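Local coordinates for 2'-5' RNA Ligase (Thermus thermophilus, PDB 1IUH), which belongs to the LigT-like phosphoesterase family, part of the 2H clan, at residues Y5-P10 with W152-F157; G156-R161 with L174-L179. All coordinates share one frame; numbering follows the deposited sequence.

Contact 1. Residues Y5-P10 with W152-F157; sequences YAVFLP and WPVEGF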
loop_
_atom_site.group_PDB
_atom_site.type_symbol
_atom_site.label_atom_id
_atom_site.label_comp_id
_atom_site.label_asym_id
_atom_site.label_seq_id
_atom_site.Cartn_x
_atom_site.Cartn_y
_atom_site.Cartn_z
ATOM N N TYR A 5 2.730 -3.597 5.925
ATOM C CA TYR A 5 3.971 -3.271 5.216
ATOM C C TYR A 5 3.576 -2.454 3.957
ATOM O O TYR A 5 2.598 -2.745 3.273
ATOM C CB TYR A 5 4.794 -4.517 4.786
ATOM C CG TYR A 5 5.396 -5.326 5.936
ATOM C CD1 TYR A 5 4.736 -6.468 6.400
ATOM C CD2 TYR A 5 6.643 -4.987 6.527
ATOM C CE1 TYR A 5 5.289 -7.272 7.412
ATOM C CE2 TYR A 5 7.217 -5.799 7.570
ATOM C CZ TYR A 5 6.506 -6.942 7.983
ATOM O OH TYR A 5 6.929 -7.818 8.934
ATOM N N ALA A 6 4.357 -1.435 3.647
ATOM C CA ALA A 6 4.018 -0.622 2.516
ATOM C C ALA A 6 5.227 0.048 1.896
ATOM O O ALA A 6 6.296 0.116 2.493
ATOM C CB ALA A 6 2.974 0.480 2.960
ATOM N N VAL A 7 5.020 0.567 0.694
ATOM C CA VAL A 7 6.048 1.303 0.009
ATOM C C VAL A 7 5.579 2.765 -0.015
ATOM O O VAL A 7 4.464 3.047 -0.465
ATOM C CB VAL A 7 6.197 0.837 -1.434
ATOM C CG1 VAL A 7 6.990 1.900 -2.265
ATOM C CG2 VAL A 7 6.841 -0.442 -1.462
ATOM N N PHE A 8 6.398 3.677 0.486
ATOM C CA PHE A 8 6.078 5.098 0.398
ATOM C C PHE A 8 6.717 5.596 -0.895
ATOM O O PHE A 8 7.588 4.930 -1.488
ATOM C CB PHE A 8 6.517 5.867 1.647
ATOM C CG PHE A 8 5.576 5.667 2.786
ATOM C CD1 PHE A 8 5.873 4.757 3.805
ATOM C CD2 PHE A 8 4.324 6.283 2.758
ATOM C CE1 PHE A 8 4.943 4.447 4.778
ATOM C CE2 PHE A 8 3.384 6.003 3.693
ATOM C CZ PHE A 8 3.689 5.060 4.736
ATOM N N LEU A 9 6.282 6.762 -1.330
ATOM C CA LEU A 9 6.634 7.231 -2.635
ATOM C C LEU A 9 7.447 8.492 -2.708
ATOM O O LEU A 9 7.407 9.333 -1.796
ATOM C CB LEU A 9 5.315 7.369 -3.413
ATOM C CG LEU A 9 4.458 6.126 -3.133
ATOM C CD1 LEU A 9 2.975 6.433 -3.326
ATOM C CD2 LEU A 9 4.870 4.979 -4.006
ATOM N N PRO A 10 8.213 8.649 -3.806
ATOM C CA PRO A 10 9.030 9.853 -3.939
ATOM C C PRO A 10 8.236 11.046 -4.494
ATOM O O PRO A 10 7.135 10.921 -5.046
ATOM C CB PRO A 10 10.155 9.394 -4.852
ATOM C CG PRO A 10 9.421 8.493 -5.868
ATOM C CD PRO A 10 8.401 7.742 -4.967
ATOM N N TRP A 152 9.719 4.886 -11.643
ATOM C CA TRP A 152 10.474 5.425 -10.540
ATOM C C TRP A 152 11.208 4.262 -9.879
ATOM O O TRP A 152 10.832 3.099 -10.056
ATOM C CB TRP A 152 9.550 6.155 -9.568
ATOM C CG TRP A 152 8.997 5.337 -8.474
ATOM C CD1 TRP A 152 9.484 5.253 -7.201
ATOM C CD2 TRP A 152 7.736 4.656 -8.462
ATOM N NE1 TRP A 152 8.601 4.601 -6.404
ATOM C CE2 TRP A 152 7.519 4.219 -7.134
ATOM C CE3 TRP A 152 6.765 4.381 -9.442
ATOM C CZ2 TRP A 152 6.367 3.523 -6.745
ATOM C CZ3 TRP A 152 5.623 3.695 -9.074
ATOM C CH2 TRP A 152 5.423 3.270 -7.735
ATOM N N PRO A 153 12.269 4.555 -9.128
ATOM C CA PRO A 153 13.107 3.574 -8.404
ATOM C C PRO A 153 12.561 3.188 -7.045
ATOM O O PRO A 153 12.486 4.046 -6.187
ATOM C CB PRO A 153 14.463 4.330 -8.223
ATOM C CG PRO A 153 14.447 5.373 -9.344
ATOM C CD PRO A 153 12.981 5.842 -9.258
ATOM N N VAL A 154 12.207 1.932 -6.798
ATOM C CA VAL A 154 11.735 1.541 -5.431
ATOM C C VAL A 154 12.955 1.043 -4.675
ATOM O O VAL A 154 13.529 0.030 -5.060
ATOM C CB VAL A 154 10.668 0.407 -5.469
ATOM C CG1 VAL A 154 10.265 0.031 -4.083
ATOM C CG2 VAL A 154 9.435 0.853 -6.283
ATOM N N GLU A 155 13.342 1.763 -3.618
ATOM C CA GLU A 155 14.528 1.475 -2.803
ATOM C C GLU A 155 14.291 0.879 -1.444
ATOM O O GLU A 155 15.250 0.559 -0.735
ATOM C CB GLU A 155 15.306 2.732 -2.572
ATOM C CG GLU A 155 15.124 3.661 -3.660
ATOM C CD GLU A 155 16.359 3.803 -4.473
ATOM O OE1 GLU A 155 17.057 2.762 -4.639
ATOM O OE2 GLU A 155 16.615 4.955 -4.943
ATOM N N GLY A 156 13.034 0.745 -1.041
ATOM C CA GLY A 156 12.789 0.160 0.270
ATOM C C GLY A 156 11.343 0.246 0.655
ATOM O O GLY A 156 10.528 0.706 -0.127
ATOM N N PHE A 157 11.011 -0.221 1.848
ATOM C CA PHE A 157 9.619 -0.189 2.300
ATOM C C PHE A 157 9.585 -0.078 3.817
ATOM O O PHE A 157 10.632 -0.026 4.462
ATOM C CB PHE A 157 8.910 -1.441 1.831
ATOM C CG PHE A 157 9.507 -2.684 2.375
ATOM C CD1 PHE A 157 8.894 -3.374 3.451
ATOM C CD2 PHE A 157 10.725 -3.169 1.868
ATOM C CE1 PHE A 157 9.518 -4.539 4.010
ATOM C CE2 PHE A 157 11.340 -4.317 2.427
ATOM C CZ PHE A 157 10.739 -4.999 3.500
HETATM O O HOH W 1 9.129 3.786 -3.686
HETATM O O HOH W 2 9.246 3.493 0.630
#
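W152 meets the end of segment 5-10 with its indole ring. P10 lies against the pyrrole part, with its CG 3.5 Å from W152 CD1. L9 CG lies anti to the carbonyl carbon (chi1 -44°), and from there the CD2 methyl reaches the benzo part, 3.4 Å from W152 CZ2. At the other end of the contact the edge of the F157 ring meets Y5, with F157 CE1 3.8 Å from Y5 CD2. Between these ends V7 sends CG2 to F157 CB (4.0 Å) and CG1 to V154 CG1 (4.2 Å).

Two waters join the strands where they diverge. One accepts from W152 NE1 at 2.9 Å, in the indole plane, and donates to F8 O. The other accepts from F8 N and donates to G156 O at 3.2 Å.

Further out, V154 CG2 lies over one face of the W152 ring. Helix 96-113 touches Y5, W152, V154 and F157. Y5 OH is hydrogen-bonded to Y56 O. The strands pair directly through A6 and A158.

The contact joins strands 2-8 and 150-164, which are antiparallel neighbours in the sheet. No direct hydrogen bond links the two segments; where they part, water satisfies F8 N, F8 O and W152 NE1, and the rest of the contact is apolar.

Contact 2. Residues G156-R161 with L174-L179; sequences GFALVR and LEKFSL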
loop_
_atom_site.group_PDB
_atom_site.type_symbol
_atom_site.label_atom_id
_atom_site.label_comp_id
_atom_site.label_asym_id
_atom_site.label_seq_id
_atom_site.Cartn_x
_atom_site.Cartn_y
_atom_site.Cartn_z
ATOM N N GLY A 156 13.034 0.745 -1.041
ATOM C CA GLY A 156 12.789 0.160 0.270
ATOM C C GLY A 156 11.343 0.246 0.655
ATOM O O GLY A 156 10.528 0.706 -0.127
ATOM N N PHE A 157 11.011 -0.221 1.848
ATOM C CA PHE A 157 9.619 -0.189 2.300
ATOM C C PHE A 157 9.585 -0.078 3.817
ATOM O O PHE A 157 10.632 -0.026 4.462
ATOM C CB PHE A 157 8.910 -1.441 1.831
ATOM C CG PHE A 157 9.507 -2.684 2.375
ATOM C CD1 PHE A 157 8.894 -3.374 3.451
ATOM C CD2 PHE A 157 10.725 -3.169 1.868
ATOM C CE1 PHE A 157 9.518 -4.539 4.010
ATOM C CE2 PHE A 157 11.340 -4.317 2.427
ATOM C CZ PHE A 157 10.739 -4.999 3.500
ATOM N N ALA A 158 8.400 -0.058 4.409
ATOM C CA ALA A 158 8.319 0.104 5.848
ATOM C C ALA A 158 7.241 -0.682 6.534
ATOM O O ALA A 158 6.300 -1.160 5.879
ATOM C CB ALA A 158 8.127 1.594 6.159
ATOM N N LEU A 159 7.395 -0.796 7.857
ATOM C CA LEU A 159 6.461 -1.446 8.739
ATOM C C LEU A 159 5.876 -0.217 9.372
ATOM O O LEU A 159 6.600 0.587 9.942
ATOM C CB LEU A 159 7.144 -2.267 9.815
ATOM C CG LEU A 159 6.153 -2.878 10.838
ATOM C CD1 LEU A 159 5.123 -3.766 10.105
ATOM C CD2 LEU A 159 6.895 -3.675 11.909
ATOM N N VAL A 160 4.558 -0.094 9.266
ATOM C CA VAL A 160 3.795 1.055 9.720
ATOM C C VAL A 160 2.613 0.693 10.616
ATOM O O VAL A 160 1.914 -0.302 10.392
ATOM C CB VAL A 160 3.142 1.806 8.460
ATOM C CG1 VAL A 160 2.545 3.182 8.873
ATOM C CG2 VAL A 160 4.136 1.890 7.324
ATOM N N ARG A 161 2.380 1.528 11.614
ATOM C CA ARG A 161 1.220 1.351 12.471
ATOM C C ARG A 161 0.146 2.355 12.011
ATOM O O ARG A 161 0.447 3.458 11.603
ATOM C CB ARG A 161 1.554 1.653 13.925
ATOM C CG ARG A 161 0.364 1.357 14.861
ATOM C CD ARG A 161 0.570 1.967 16.219
ATOM N NE ARG A 161 -0.474 1.610 17.177
ATOM C CZ ARG A 161 -0.362 1.876 18.460
ATOM N NH1 ARG A 161 0.735 2.499 18.868
ATOM N NH2 ARG A 161 -1.277 1.462 19.317
ATOM N N LEU A 174 7.146 2.426 12.067
ATOM C CA LEU A 174 7.952 1.826 13.102
ATOM C C LEU A 174 9.286 1.612 12.560
ATOM O O LEU A 174 10.225 1.680 13.271
ATOM C CB LEU A 174 7.407 0.502 13.552
ATOM C CG LEU A 174 5.952 0.669 13.977
ATOM C CD1 LEU A 174 5.465 -0.614 14.642
ATOM C CD2 LEU A 174 5.839 1.869 14.939
ATOM N N GLU A 175 9.383 1.302 11.282
ATOM C CA GLU A 175 10.682 1.131 10.683
ATOM C C GLU A 175 10.713 1.134 9.183
ATOM O O GLU A 175 9.759 0.728 8.570
ATOM C CB GLU A 175 11.398 -0.122 11.182
ATOM C CG GLU A 175 12.658 0.401 11.899
ATOM C CD GLU A 175 13.829 -0.478 11.743
ATOM O OE1 GLU A 175 13.820 -1.556 12.371
ATOM O OE2 GLU A 175 14.751 -0.110 11.003
ATOM N N LYS A 176 11.815 1.643 8.631
ATOM C CA LYS A 176 12.068 1.693 7.213
ATOM C C LYS A 176 13.151 0.641 6.933
ATOM O O LYS A 176 13.982 0.363 7.785
ATOM C CB LYS A 176 12.561 3.076 6.823
ATOM C CG LYS A 176 11.513 4.129 6.902
ATOM C CD LYS A 176 12.113 5.484 6.610
ATOM C CE LYS A 176 11.086 6.408 5.845
ATOM N NZ LYS A 176 10.910 7.824 6.400
ATOM N N PHE A 177 13.117 0.025 5.758
ATOM C CA PHE A 177 14.083 -1.024 5.391
ATOM C C PHE A 177 14.637 -0.702 3.997
ATOM O O PHE A 177 13.906 -0.296 3.089
ATOM C CB PHE A 177 13.396 -2.416 5.381
ATOM C CG PHE A 177 12.619 -2.755 6.653
ATOM C CD1 PHE A 177 11.236 -2.543 6.726
ATOM C CD2 PHE A 177 13.255 -3.357 7.734
ATOM C CE1 PHE A 177 10.507 -2.929 7.825
ATOM C CE2 PHE A 177 12.541 -3.758 8.853
ATOM C CZ PHE A 177 11.165 -3.550 8.904
ATOM N N SER A 178 15.933 -0.863 3.811
ATOM C CA SER A 178 16.480 -0.542 2.511
ATOM C C SER A 178 16.750 -1.758 1.636
ATOM O O SER A 178 17.366 -2.698 2.071
ATOM C CB SER A 178 17.754 0.302 2.701
ATOM O OG SER A 178 17.413 1.488 3.409
ATOM N N LEU A 179 16.262 -1.754 0.407
ATOM C CA LEU A 179 16.527 -2.885 -0.422
ATOM C C LEU A 179 18.053 -2.870 -0.652
ATOM O O LEU A 179 18.621 -1.898 -1.089
ATOM C CB LEU A 179 15.712 -2.801 -1.719
ATOM C CG LEU A 179 14.183 -2.892 -1.488
ATOM C CD1 LEU A 179 13.402 -2.654 -2.777
ATOM C CD2 LEU A 179 13.828 -4.289 -0.870
#
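F157 and F177 form a hydrogen-bonded pair in the antiparallel beta hairpin of strands 150-164 and 169-178, which has a classic beta bulge at L174 and E175.

Backbone hydrogen bonds tie the strands together. F177 N donates to F157 O at 2.8 Å, and F157 N returns a bond to F177 O. L159 N donates to E175 O at 2.9 Å. G156 and A158 face S178 and K176 as non-hydrogen-bonded pairs. There G156 CA makes a CA-H...O contact with F177 O.

The aromatic contact is slight. The F157 and F177 planes are 30° apart and slid past each other, with centroids 5.2 Å apart. With F157 CG between the backbone N and the carbonyl carbon (chi1 61°), the ring comes beside F177, whose CD1 sits over one face of it, toward the rim.

Aliphatic groups fill in around the rings. L179 brings CD2 to the edge of F157, 4.1 Å from CE2. L159 CB is 4.0 Å from F177 CE1. Helix 53-66 covers this face, where H61 meets F177 edge-to-face.

At the bulge two N-H groups share one carbonyl: L159 O accepts from L174 N at 2.9 Å and from E175 N at 3.2 Å.

Both contacts use strand 150-164 and share G156 and F157. Contact 1 joins this strand to strand 2-8, and contact 2 joins it to strand 169-178, so strand 150-164 lies between the two in one antiparallel sheet. Contact 1 is buried, while contact 2 is only partly buried and includes the exposed K176 and S178. Their chemistry differs accordingly. Contact 1 relies on apolar side chains and two waters, whereas contact 2 has direct backbone hydrogen bonding, interrupted by a bulge at its L174 end, along with aromatic and aliphatic contacts. The two also touch each other: E155 O and L179 N are 2.8 Å apart, probably hydrogen-bonded, and F8 CE1 packs 3.7 Å from V160 CG2.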